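Local coordinates for RmpD (Hexulose-6-phosphate synthase) (Streptococcus mutans, PDB 3EXR), which is a TIM-barrel protein of the HUMPS family, present as an assembly of two chains, at residues V31-A36 with I60-T65; A83-C88 with E113-L118; V171-G176 with F191-G196. All coordinates share one frame; numbering follows the deposited sequence.

Contact 1: residues V31-A36 with I60-T65; sequences VDVIEA and IIVADT
Two neighbouring parallel strands of the TIM barrel meet here, paired from Val33 beside Ile60 to Ala36 beside Ala63, their axes 4.6 Å apart and inclined by 21°. The ladder shuttles between strands: Ile34 N gives to Ile60 O (2.9 Å), Val62 N to Ile34 O, Ala36 N to Val62 O (2.9 Å) and Asp64 N to Ala36 O. At the N-terminal end of the pairing the link slackens to a weak bond from Ile60 N to Asp32 O (3.4 Å). On the face of Val33, Glu35, Ile60 and Val62, one methyl does most of the apolar work: Val33 CG1, set opposite its own backbone N (chi1 -173°), presses on Val62 CG2 at a tight 3.5 Å and on Ile60 CG2 at 3.7 Å. Glu35 extends across Val62 and brings OE2 to 3.1 Å from Asp64 CB. The two carboxylates are turned 46° apart, with Glu35 OE2 and Asp64 OD2 at 3.3 Å; as two acceptors they do not bond each other and rely on other partners. Glu35 OE1 takes Gln9 NE2, whereas Asp64 is held by Thr87 OG1 and by a salt bridge to Lys66. The Val33 face looks into the barrel, where Trp85 covers Val33, Ile60 and Val62; on the reverse face, helix 47-55 packs on Ile61 and Ala36, and strand 7-12 adjoins 33-36.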
ATOM      1  N   VAL A  31     -23.892 -10.317   1.145  1.00 11.68           N
ATOM      2  CA  VAL A  31     -22.585 -10.658   0.588  1.00 11.46           C
ATOM      3  C   VAL A  31     -21.902 -11.694   1.449  1.00 10.79           C
ATOM      4  O   VAL A  31     -22.314 -11.935   2.587  1.00 11.99           O
ATOM      5  CB  VAL A  31     -21.668  -9.394   0.401  1.00 11.15           C
ATOM      6  CG1 VAL A  31     -22.422  -8.333  -0.407  1.00 11.47           C
ATOM      7  CG2 VAL A  31     -21.199  -8.825   1.731  1.00 12.87           C
ATOM      8  N   ASP A  32     -20.862 -12.309   0.894  1.00 10.65           N
ATOM      9  CA  ASP A  32     -20.075 -13.326   1.594  1.00 10.44           C
ATOM     10  C   ASP A  32     -18.831 -12.740   2.258  1.00 10.83           C
ATOM     11  O   ASP A  32     -18.318 -13.300   3.232  1.00 11.18           O
ATOM     12  CB  ASP A  32     -19.646 -14.397   0.590  1.00 11.20           C
ATOM     13  CG  ASP A  32     -20.813 -14.986  -0.129  1.00 12.29           C
ATOM     14  OD1 ASP A  32     -21.686 -15.517   0.595  1.00 13.18           O
ATOM     15  OD2 ASP A  32     -20.895 -14.916  -1.375  1.00 13.05           O
ATOM     16  N   VAL A  33     -18.309 -11.673   1.668  1.00  9.98           N
ATOM     17  CA  VAL A  33     -17.047 -11.080   2.141  1.00  8.79           C
ATOM     18  C   VAL A  33     -17.154  -9.540   2.134  1.00  9.63           C
ATOM     19  O   VAL A  33     -17.659  -8.959   1.165  1.00  8.63           O
ATOM     20  CB  VAL A  33     -15.855 -11.471   1.215  1.00  9.24           C
ATOM     21  CG1 VAL A  33     -14.534 -11.028   1.770  1.00  8.03           C
ATOM     22  CG2 VAL A  33     -15.840 -12.970   0.878  1.00  7.52           C
ATOM     23  N   ILE A  34     -16.700  -8.899   3.210  1.00  9.11           N
ATOM     24  CA  ILE A  34     -16.673  -7.428   3.304  1.00  9.71           C
ATOM     25  C   ILE A  34     -15.227  -6.971   3.430  1.00  8.34           C
ATOM     26  O   ILE A  34     -14.479  -7.468   4.267  1.00  8.59           O
ATOM     27  CB  ILE A  34     -17.495  -6.908   4.513  1.00 10.18           C
ATOM     28  CG1 ILE A  34     -18.936  -7.383   4.400  1.00 11.84           C
ATOM     29  CG2 ILE A  34     -17.473  -5.389   4.557  1.00 10.93           C
ATOM     30  CD1 ILE A  34     -19.709  -7.263   5.631  1.00 13.11           C
ATOM     31  N   GLU A  35     -14.848  -6.004   2.604  1.00  7.65           N
ATOM     32  CA  GLU A  35     -13.448  -5.573   2.482  1.00  7.67           C
ATOM     33  C   GLU A  35     -13.302  -4.089   2.831  1.00  7.49           C
ATOM     34  O   GLU A  35     -13.950  -3.229   2.240  1.00  7.62           O
ATOM     35  CB  GLU A  35     -12.921  -5.806   1.060  1.00  7.18           C
ATOM     36  CG  GLU A  35     -11.558  -5.178   0.791  1.00  8.23           C
ATOM     37  CD  GLU A  35     -11.017  -5.520  -0.584  1.00  9.58           C
ATOM     38  OE1 GLU A  35     -11.823  -5.719  -1.530  1.00  9.99           O
ATOM     39  OE2 GLU A  35      -9.774  -5.636  -0.726  1.00 11.76           O
ATOM     40  N   ALA A  36     -12.446  -3.812   3.809  1.00  6.88           N
ATOM     41  CA  ALA A  36     -12.007  -2.458   4.094  1.00  7.86           C
ATOM     42  C   ALA A  36     -10.910  -2.104   3.104  1.00  7.61           C
ATOM     43  O   ALA A  36      -9.772  -2.613   3.213  1.00  7.24           O
ATOM     44  CB  ALA A  36     -11.461  -2.378   5.525  1.00  7.86           C
ATOM     45  N   ILE A  60     -16.682 -13.105   6.221  1.00 11.57           N
ATOM     46  CA  ILE A  60     -15.241 -12.981   5.963  1.00 10.00           C
ATOM     47  C   ILE A  60     -14.910 -11.482   5.849  1.00  9.33           C
ATOM     48  O   ILE A  60     -15.604 -10.754   5.163  1.00  8.41           O
ATOM     49  CB  ILE A  60     -14.833 -13.729   4.675  1.00 10.60           C
ATOM     50  CG1 ILE A  60     -15.039 -15.241   4.852  1.00 11.35           C
ATOM     51  CG2 ILE A  60     -13.380 -13.429   4.343  1.00 11.10           C
ATOM     52  CD1 ILE A  60     -15.032 -16.061   3.547  1.00 14.32           C
ATOM     53  N   ILE A  61     -13.866 -11.022   6.548  1.00  9.01           N
ATOM     54  CA  ILE A  61     -13.461  -9.609   6.508  1.00  9.38           C
ATOM     55  C   ILE A  61     -12.034  -9.498   5.977  1.00  8.75           C
ATOM     56  O   ILE A  61     -11.139 -10.198   6.437  1.00  8.06           O
ATOM     57  CB  ILE A  61     -13.543  -8.978   7.913  1.00  9.51           C
ATOM     58  CG1 ILE A  61     -14.987  -8.949   8.403  1.00 11.18           C
ATOM     59  CG2 ILE A  61     -12.942  -7.554   7.935  1.00  9.78           C
ATOM     60  CD1 ILE A  61     -15.170  -8.448   9.751  1.00 14.67           C
ATOM     61  N   VAL A  62     -11.849  -8.611   5.010  1.00  8.35           N
ATOM     62  CA  VAL A  62     -10.578  -8.373   4.346  1.00  8.24           C
ATOM     63  C   VAL A  62     -10.065  -7.000   4.779  1.00  8.35           C
ATOM     64  O   VAL A  62     -10.816  -6.022   4.742  1.00  8.62           O
ATOM     65  CB  VAL A  62     -10.743  -8.362   2.819  1.00  8.56           C
ATOM     66  CG1 VAL A  62      -9.393  -8.173   2.126  1.00  9.42           C
ATOM     67  CG2 VAL A  62     -11.406  -9.648   2.340  1.00  9.39           C
ATOM     68  N   ALA A  63      -8.823  -6.982   5.264  1.00  7.31           N
ATOM     69  CA  ALA A  63      -8.088  -5.720   5.485  1.00  7.56           C
ATOM     70  C   ALA A  63      -7.196  -5.535   4.249  1.00  7.56           C
ATOM     71  O   ALA A  63      -6.168  -6.201   4.093  1.00  7.82           O
ATOM     72  CB  ALA A  63      -7.262  -5.792   6.749  1.00  8.26           C
ATOM     73  N   ASP A  64      -7.572  -4.592   3.389  1.00  7.24           N
ATOM     74  CA  ASP A  64      -6.879  -4.392   2.116  1.00  7.72           C
ATOM     75  C   ASP A  64      -5.740  -3.401   2.328  1.00  7.38           C
ATOM     76  O   ASP A  64      -5.821  -2.268   1.902  1.00  7.96           O
ATOM     77  CB  ASP A  64      -7.892  -3.919   1.079  1.00  8.33           C
ATOM     78  CG  ASP A  64      -7.304  -3.656  -0.287  1.00  9.52           C
ATOM     79  OD1 ASP A  64      -6.242  -4.181  -0.655  1.00  9.41           O
ATOM     80  OD2 ASP A  64      -7.925  -2.888  -1.058  1.00 11.76           O
ATOM     81  N   THR A  65      -4.670  -3.856   2.976  1.00  7.19           N
ATOM     82  CA  THR A  65      -3.546  -2.964   3.269  1.00  7.66           C
ATOM     83  C   THR A  65      -2.528  -2.856   2.131  1.00  8.05           C
ATOM     84  O   THR A  65      -1.685  -1.969   2.140  1.00  8.79           O
ATOM     85  CB  THR A  65      -2.763  -3.425   4.503  1.00  7.66           C
ATOM     86  OG1 THR A  65      -2.283  -4.753   4.287  1.00 10.27           O
ATOM     87  CG2 THR A  65      -3.652  -3.492   5.712  1.00  8.60           C
TER

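Contact 2: residues A83-C88 with E113-L118; sequences ADWMTC and EIQVEL
Backbone bonds carry the pairing of 83-88 with 113-118. Glu113 N gives to Asp84 O, Met86 N to Glu113 O (3.0 Å), Gln115 N to Met86 O, Cys88 N to Gln115 O and Glu117 N to Cys88 O (2.9 Å), a continuous parallel ladder whose strand axes are inclined by 34°. CA-H groups of Trp85, Ile114, Thr87 and Val116 add short contacts to carbonyl oxygens across the seam.

The aromatic and polar contacts lie on the face of Trp85, Thr87, Glu113 and Gln115. The indole and the Glu113 side chain run side by side in the same direction, Trp85 CD1 lying 3.7 Å from Glu113 CB. Their polar ends are joined through one water, which accepts from Trp85 NE1 (2.9 Å) in the ring plane and donates to Glu113 OE2 (2.8 Å); Glu113 OE1 is engaged by Arg170 and Gln137. Gln115 reaches the ring obliquely, its amide 43° from the indole plane and NE2 only 3.2 Å from Trp85 CE3. That amide nitrogen is bonded to Gln137 OE1, which fixes its direction. Farther along, a chi1 of -85° sets Glu117 CG anti to its carbonyl carbon and lays it against Thr87 CB at 3.7 Å.

Apolar packing on the other face is lighter: Ile114 CG2 meets Cys88 SG at 3.8 Å, and Ile114 also abuts Ala100 and Ile104 of helix 94-107. With that helix linking the two strands, this is a beta-alpha-beta crossover, the repeating element of the TIM barrel, with Trp85 and Gln115 inside the barrel and Ile114 beneath the helix.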
ATOM      1  N   ALA A  83      -9.555  -9.121  11.261  1.00 10.19           N
ATOM      2  CA  ALA A  83      -9.461  -9.516   9.853  1.00 10.34           C
ATOM      3  C   ALA A  83      -9.254 -11.007   9.650  1.00 10.26           C
ATOM      4  O   ALA A  83      -8.525 -11.670  10.421  1.00 10.22           O
ATOM      5  CB  ALA A  83      -8.343  -8.756   9.131  1.00 10.64           C
ATOM      6  N   ASP A  84      -9.851 -11.521   8.572  1.00  9.75           N
ATOM      7  CA  ASP A  84      -9.553 -12.875   8.098  1.00  8.55           C
ATOM      8  C   ASP A  84      -8.464 -12.904   7.030  1.00  8.56           C
ATOM      9  O   ASP A  84      -7.508 -13.688   7.117  1.00  8.65           O
ATOM     10  CB  ASP A  84     -10.831 -13.505   7.542  1.00  9.17           C
ATOM     11  CG  ASP A  84     -11.889 -13.711   8.616  1.00  8.39           C
ATOM     12  OD1 ASP A  84     -11.580 -14.296   9.698  1.00 10.43           O
ATOM     13  OD2 ASP A  84     -13.045 -13.313   8.388  1.00 11.26           O
ATOM     14  N   TRP A  85      -8.614 -12.042   6.026  1.00  8.70           N
ATOM     15  CA  TRP A  85      -7.704 -11.967   4.899  1.00  8.77           C
ATOM     16  C   TRP A  85      -7.060 -10.607   4.891  1.00  9.31           C
ATOM     17  O   TRP A  85      -7.703  -9.633   5.225  1.00  9.60           O
ATOM     18  CB  TRP A  85      -8.426 -12.158   3.574  1.00  8.94           C
ATOM     19  CG  TRP A  85      -9.126 -13.482   3.453  1.00  9.55           C
ATOM     20  CD1 TRP A  85      -8.917 -14.586   4.220  1.00  9.95           C
ATOM     21  CD2 TRP A  85     -10.156 -13.827   2.517  1.00 11.49           C
ATOM     22  NE1 TRP A  85      -9.747 -15.604   3.816  1.00 11.09           N
ATOM     23  CE2 TRP A  85     -10.518 -15.168   2.772  1.00 10.83           C
ATOM     24  CE3 TRP A  85     -10.814 -13.134   1.492  1.00 11.52           C
ATOM     25  CZ2 TRP A  85     -11.502 -15.828   2.039  1.00 11.51           C
ATOM     26  CZ3 TRP A  85     -11.810 -13.790   0.760  1.00 10.13           C
ATOM     27  CH2 TRP A  85     -12.145 -15.120   1.045  1.00  9.41           C
ATOM     28  N   MET A  86      -5.782 -10.568   4.531  1.00  9.75           N
ATOM     29  CA  MET A  86      -5.091  -9.304   4.293  1.00  9.16           C
ATOM     30  C   MET A  86      -4.403  -9.343   2.932  1.00  8.78           C
ATOM     31  O   MET A  86      -3.829 -10.378   2.538  1.00  8.81           O
ATOM     32  CB  MET A  86      -4.047  -9.027   5.370  1.00  9.42           C
ATOM     33  CG  MET A  86      -3.505  -7.617   5.301  1.00  8.28           C
ATOM     34  SD  MET A  86      -2.173  -7.227   6.430  1.00 11.61           S
ATOM     35  CE  MET A  86      -0.735  -7.986   5.646  1.00 10.86           C
ATOM     36  N   THR A  87      -4.419  -8.216   2.223  1.00  8.01           N
ATOM     37  CA  THR A  87      -3.664  -8.117   0.985  1.00  8.07           C
ATOM     38  C   THR A  87      -2.209  -7.691   1.185  1.00  8.82           C
ATOM     39  O   THR A  87      -1.883  -6.816   2.009  1.00  8.15           O
ATOM     40  CB  THR A  87      -4.339  -7.175  -0.043  1.00  7.90           C
ATOM     41  OG1 THR A  87      -4.463  -5.858   0.496  1.00  8.77           O
ATOM     42  CG2 THR A  87      -5.765  -7.661  -0.411  1.00  7.70           C
ATOM     43  N   CYS A  88      -1.330  -8.292   0.377  1.00  8.95           N
ATOM     44  CA  CYS A  88       0.030  -7.788   0.180  1.00  8.90           C
ATOM     45  C   CYS A  88       0.150  -7.425  -1.278  1.00  9.06           C
ATOM     46  O   CYS A  88      -0.349  -8.168  -2.154  1.00 10.28           O
ATOM     47  CB  CYS A  88       1.069  -8.861   0.463  1.00  9.81           C
ATOM     48  SG  CYS A  88       1.438  -9.170   2.187  1.00 10.57           S
ATOM     49  N   GLU A 113      -5.403 -15.646   6.200  1.00 10.47           N
ATOM     50  CA  GLU A 113      -4.737 -15.810   4.918  1.00 10.06           C
ATOM     51  C   GLU A 113      -4.251 -14.489   4.349  1.00  9.84           C
ATOM     52  O   GLU A 113      -4.832 -13.419   4.641  1.00 10.82           O
ATOM     53  CB  GLU A 113      -5.719 -16.382   3.883  1.00 10.18           C
ATOM     54  CG  GLU A 113      -6.141 -17.828   4.079  1.00 11.98           C
ATOM     55  CD  GLU A 113      -6.681 -18.426   2.795  1.00 13.70           C
ATOM     56  OE1 GLU A 113      -5.984 -18.355   1.755  1.00 14.86           O
ATOM     57  OE2 GLU A 113      -7.809 -18.949   2.835  1.00 16.72           O
ATOM     58  N   ILE A 114      -3.231 -14.598   3.497  1.00  8.60           N
ATOM     59  CA  ILE A 114      -2.723 -13.509   2.681  1.00  8.75           C
ATOM     60  C   ILE A 114      -3.239 -13.665   1.242  1.00  9.15           C
ATOM     61  O   ILE A 114      -3.409 -14.789   0.717  1.00 10.01           O
ATOM     62  CB  ILE A 114      -1.174 -13.467   2.740  1.00  8.17           C
ATOM     63  CG1 ILE A 114      -0.710 -13.347   4.193  1.00  8.41           C
ATOM     64  CG2 ILE A 114      -0.596 -12.339   1.883  1.00  8.66           C
ATOM     65  CD1 ILE A 114      -1.221 -12.163   4.955  1.00  9.53           C
ATOM     66  N   GLN A 115      -3.522 -12.516   0.628  1.00  8.89           N
ATOM     67  CA  GLN A 115      -3.914 -12.430  -0.782  1.00  8.38           C
ATOM     68  C   GLN A 115      -2.928 -11.508  -1.482  1.00  8.70           C
ATOM     69  O   GLN A 115      -2.636 -10.433  -0.977  1.00  8.85           O
ATOM     70  CB  GLN A 115      -5.312 -11.813  -0.913  1.00  7.58           C
ATOM     71  CG  GLN A 115      -6.418 -12.436  -0.061  1.00  7.87           C
ATOM     72  CD  GLN A 115      -7.743 -11.739  -0.286  1.00  7.13           C
ATOM     73  OE1 GLN A 115      -7.843 -10.533  -0.018  1.00  8.36           O
ATOM     74  NE2 GLN A 115      -8.735 -12.461  -0.850  1.00  8.15           N
ATOM     75  N   VAL A 116      -2.470 -11.899  -2.669  1.00  8.48           N
ATOM     76  CA  VAL A 116      -1.551 -11.084  -3.445  1.00  9.11           C
ATOM     77  C   VAL A 116      -2.334 -10.203  -4.438  1.00  8.88           C
ATOM     78  O   VAL A 116      -3.027 -10.676  -5.352  1.00  9.11           O
ATOM     79  CB  VAL A 116      -0.536 -11.906  -4.228  1.00  8.72           C
ATOM     80  CG1 VAL A 116       0.464 -10.975  -4.934  1.00 10.50           C
ATOM     81  CG2 VAL A 116       0.241 -12.843  -3.301  1.00  9.25           C
ATOM     82  N   GLU A 117      -2.176  -8.896  -4.263  1.00  9.10           N
ATOM     83  CA  GLU A 117      -2.720  -7.873  -5.154  1.00  8.86           C
ATOM     84  C   GLU A 117      -1.820  -7.687  -6.368  1.00  9.17           C
ATOM     85  O   GLU A 117      -0.650  -7.358  -6.230  1.00  9.37           O
ATOM     86  CB  GLU A 117      -2.899  -6.548  -4.388  1.00  8.89           C
ATOM     87  CG  GLU A 117      -4.230  -6.459  -3.621  1.00  8.98           C
ATOM     88  CD  GLU A 117      -5.443  -6.128  -4.489  1.00 11.08           C
ATOM     89  OE1 GLU A 117      -5.296  -6.054  -5.723  1.00 11.99           O
ATOM     90  OE2 GLU A 117      -6.547  -5.938  -3.939  1.00 12.51           O
ATOM     91  N   LEU A 118      -2.374  -7.944  -7.550  1.00  8.34           N
ATOM     92  CA  LEU A 118      -1.607  -7.989  -8.796  1.00  8.13           C
ATOM     93  C   LEU A 118      -1.623  -6.648  -9.495  1.00  8.59           C
ATOM     94  O   LEU A 118      -2.671  -6.220  -9.991  1.00  8.67           O
ATOM     95  CB  LEU A 118      -2.152  -9.098  -9.702  1.00  8.07           C
ATOM     96  CG  LEU A 118      -2.104 -10.514  -9.129  1.00  9.19           C
ATOM     97  CD1 LEU A 118      -2.775 -11.484 -10.073  1.00  9.89           C
ATOM     98  CD2 LEU A 118      -0.689 -10.994  -8.871  1.00 11.27           C
TER
HETATM   99  O   HOH W   1      -9.564 -18.328   4.915  1.00 15.65           O

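Contact 3: residues V171-G176 with F191-G196; sequences VSVTGG and FTFIAG
Ser172 and Thr192 sit side by side in the close-packed half of this parallel pairing, where Ser172 OG comes to 3.3 Å from Thr192 CB and Ile194 CD1 reaches back to Ser172 CB. Phe191 N gives to Val171 O, Val173 N to Thr192 O (3.0 Å) and Ile194 N to Val173 O (2.9 Å), the last almost straight on to its carbonyl, with a C=O...donor angle of 175°. On the opposite face of the pair, Val173 and Phe193 run alongside each other. Val173 CG2, placed between its own backbone N and carbonyl carbon (chi1 -63° for CG1), touches Phe193 CD1 obliquely at 3.5 Å; Phe185 then meets the phenyl edge-to-face. Phe191 turns its ring edge toward Ser172 OG, and Arg170 makes a cation-pi contact with it.

Past Thr174 the chains separate. Thr174 OG1 lies 3.3 Å from Ile194 O, and a water bridges the widening gap, accepting from Gly175 N (2.8 Å) and donating to Ile194 O (2.7 Å). Thr174, Gly175 and Gly176 are partly exposed, and Gly196 occupies the N-cap position of helix 197-200.

The chemistry thus changes along the seam: direct amide-carbonyl bonds and side-chain packing from Val171 to Ile194 give way to water-mediated bonding where the strands end, leaving the two glycine-containing loops less directly joined than the strands behind them.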
ATOM      1  N   VAL A 171      -8.476 -17.375  -7.263  1.00 10.14           N
ATOM      2  CA  VAL A 171      -8.384 -16.078  -7.902  1.00 10.52           C
ATOM      3  C   VAL A 171      -9.661 -15.251  -7.676  1.00  9.82           C
ATOM      4  O   VAL A 171     -10.777 -15.691  -7.918  1.00  9.92           O
ATOM      5  CB  VAL A 171      -8.077 -16.214  -9.413  1.00 11.15           C
ATOM      6  CG1 VAL A 171      -8.091 -14.866 -10.123  1.00 11.69           C
ATOM      7  CG2 VAL A 171      -6.741 -16.913  -9.601  1.00 10.73           C
ATOM      8  N   SER A 172      -9.478 -14.043  -7.155  1.00  9.00           N
ATOM      9  CA  SER A 172     -10.544 -13.076  -7.079  1.00  7.95           C
ATOM     10  C   SER A 172     -10.411 -12.130  -8.257  1.00  8.46           C
ATOM     11  O   SER A 172      -9.293 -11.775  -8.645  1.00  9.29           O
ATOM     12  CB  SER A 172     -10.435 -12.254  -5.794  1.00  7.37           C
ATOM     13  OG  SER A 172     -10.630 -13.042  -4.670  1.00  8.89           O
ATOM     14  N   VAL A 173     -11.542 -11.731  -8.851  1.00  8.31           N
ATOM     15  CA  VAL A 173     -11.495 -10.741  -9.918  1.00  9.04           C
ATOM     16  C   VAL A 173     -12.249  -9.476  -9.496  1.00  9.46           C
ATOM     17  O   VAL A 173     -13.197  -9.526  -8.696  1.00  8.67           O
ATOM     18  CB  VAL A 173     -12.054 -11.288 -11.273  1.00  9.89           C
ATOM     19  CG1 VAL A 173     -11.241 -12.426 -11.813  1.00  9.66           C
ATOM     20  CG2 VAL A 173     -13.499 -11.715 -11.114  1.00  9.48           C
ATOM     21  N   THR A 174     -11.824  -8.345 -10.047  1.00  9.70           N
ATOM     22  CA  THR A 174     -12.475  -7.065  -9.784  1.00 11.37           C
ATOM     23  C   THR A 174     -12.403  -6.186 -10.999  1.00 11.14           C
ATOM     24  O   THR A 174     -11.457  -6.302 -11.795  1.00 11.56           O
ATOM     25  CB  THR A 174     -11.847  -6.371  -8.566  1.00 11.09           C
ATOM     26  OG1 THR A 174     -12.648  -5.238  -8.198  1.00 14.14           O
ATOM     27  CG2 THR A 174     -10.453  -5.852  -8.847  1.00 11.62           C
ATOM     28  N   GLY A 175     -13.419  -5.330 -11.165  1.00 11.27           N
ATOM     29  CA  GLY A 175     -13.526  -4.442 -12.326  1.00 11.96           C
ATOM     30  C   GLY A 175     -14.448  -5.010 -13.385  1.00 12.56           C
ATOM     31  O   GLY A 175     -14.335  -6.173 -13.719  1.00 13.42           O
ATOM     32  N   GLY A 176     -15.387  -4.196 -13.889  1.00 13.51           N
ATOM     33  CA  GLY A 176     -16.210  -4.613 -15.014  1.00 14.36           C
ATOM     34  C   GLY A 176     -17.231  -5.664 -14.637  1.00 15.28           C
ATOM     35  O   GLY A 176     -17.664  -6.463 -15.486  1.00 15.57           O
ATOM     36  N   PHE A 191     -12.898 -17.654  -7.718  1.00  9.78           N
ATOM     37  CA  PHE A 191     -13.083 -17.885  -6.276  1.00  9.44           C
ATOM     38  C   PHE A 191     -14.007 -16.849  -5.643  1.00  9.86           C
ATOM     39  O   PHE A 191     -14.883 -17.195  -4.864  1.00  9.26           O
ATOM     40  CB  PHE A 191     -11.718 -17.908  -5.563  1.00  9.31           C
ATOM     41  CG  PHE A 191     -11.807 -17.914  -4.052  1.00  9.37           C
ATOM     42  CD1 PHE A 191     -12.345 -19.004  -3.370  1.00 10.59           C
ATOM     43  CD2 PHE A 191     -11.313 -16.849  -3.315  1.00  8.65           C
ATOM     44  CE1 PHE A 191     -12.421 -19.022  -2.001  1.00 10.60           C
ATOM     45  CE2 PHE A 191     -11.377 -16.877  -1.914  1.00 10.66           C
ATOM     46  CZ  PHE A 191     -11.935 -17.965  -1.269  1.00 11.62           C
ATOM     47  N   THR A 192     -13.782 -15.584  -5.998  1.00  9.66           N
ATOM     48  CA  THR A 192     -14.541 -14.457  -5.496  1.00  9.88           C
ATOM     49  C   THR A 192     -14.687 -13.385  -6.548  1.00  9.33           C
ATOM     50  O   THR A 192     -13.712 -13.074  -7.250  1.00  9.64           O
ATOM     51  CB  THR A 192     -13.830 -13.831  -4.272  1.00  9.87           C
ATOM     52  OG1 THR A 192     -13.752 -14.781  -3.202  1.00 10.02           O
ATOM     53  CG2 THR A 192     -14.618 -12.621  -3.745  1.00 11.09           C
ATOM     54  N   PHE A 193     -15.892 -12.816  -6.643  1.00  8.92           N
ATOM     55  CA  PHE A 193     -16.146 -11.621  -7.464  1.00  9.28           C
ATOM     56  C   PHE A 193     -16.203 -10.409  -6.510  1.00  9.19           C
ATOM     57  O   PHE A 193     -17.004 -10.404  -5.577  1.00  9.10           O
ATOM     58  CB  PHE A 193     -17.464 -11.742  -8.221  1.00  9.22           C
ATOM     59  CG  PHE A 193     -17.405 -12.741  -9.352  1.00 10.36           C
ATOM     60  CD1 PHE A 193     -16.849 -12.386 -10.581  1.00 11.82           C
ATOM     61  CD2 PHE A 193     -17.860 -14.036  -9.175  1.00 11.26           C
ATOM     62  CE1 PHE A 193     -16.777 -13.333 -11.628  1.00 12.20           C
ATOM     63  CE2 PHE A 193     -17.795 -14.966 -10.216  1.00 12.45           C
ATOM     64  CZ  PHE A 193     -17.254 -14.610 -11.429  1.00 12.44           C
ATOM     65  N   ILE A 194     -15.363  -9.394  -6.737  1.00  9.22           N
ATOM     66  CA  ILE A 194     -15.303  -8.220  -5.848  1.00  9.53           C
ATOM     67  C   ILE A 194     -16.029  -7.063  -6.528  1.00  9.73           C
ATOM     68  O   ILE A 194     -15.551  -6.542  -7.529  1.00 10.09           O
ATOM     69  CB  ILE A 194     -13.858  -7.790  -5.566  1.00  9.32           C
ATOM     70  CG1 ILE A 194     -13.031  -8.937  -4.979  1.00  9.61           C
ATOM     71  CG2 ILE A 194     -13.865  -6.572  -4.642  1.00 10.84           C
ATOM     72  CD1 ILE A 194     -11.532  -8.606  -4.898  1.00 10.98           C
ATOM     73  N   ALA A 195     -17.184  -6.691  -5.985  1.00 10.02           N
ATOM     74  CA  ALA A 195     -17.955  -5.565  -6.458  1.00 10.95           C
ATOM     75  C   ALA A 195     -17.736  -4.413  -5.496  1.00 11.24           C
ATOM     76  O   ALA A 195     -17.226  -4.603  -4.391  1.00 13.02           O
ATOM     77  CB  ALA A 195     -19.437  -5.920  -6.543  1.00 11.40           C
ATOM     78  N   GLY A 196     -18.097  -3.220  -5.926  1.00 10.86           N
ATOM     79  CA  GLY A 196     -17.966  -2.020  -5.115  1.00 10.60           C
ATOM     80  C   GLY A 196     -19.157  -1.086  -5.306  1.00 11.73           C
ATOM     81  O   GLY A 196     -20.279  -1.423  -4.925  1.00 11.63           O
TER
HETATM   82  O   HOH W   2     -15.608  -4.672  -9.478  1.00 16.42           O

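How the contacts relate
The three contacts are separate seams of one closed eight-stranded parallel barrel and follow one another along the chain, each closing before the next opens. Contact 1 joins the second and third strands, contact 2 the fourth and fifth, contact 3 the seventh and eighth. Contacts 1 and 2, with centres about 10 Å apart, share the boundary between strands 60-67 and 85-89. Contact 3 lies about 12 Å from contact 1, separated in the sheet by strand 7-12, and about 14 Å from contact 2. Inside the barrel all three nevertheless meet: Glu35 packs on Ile194, and Trp85 touches Phe191 across the interior. Distant strand pairs thereby build a common core.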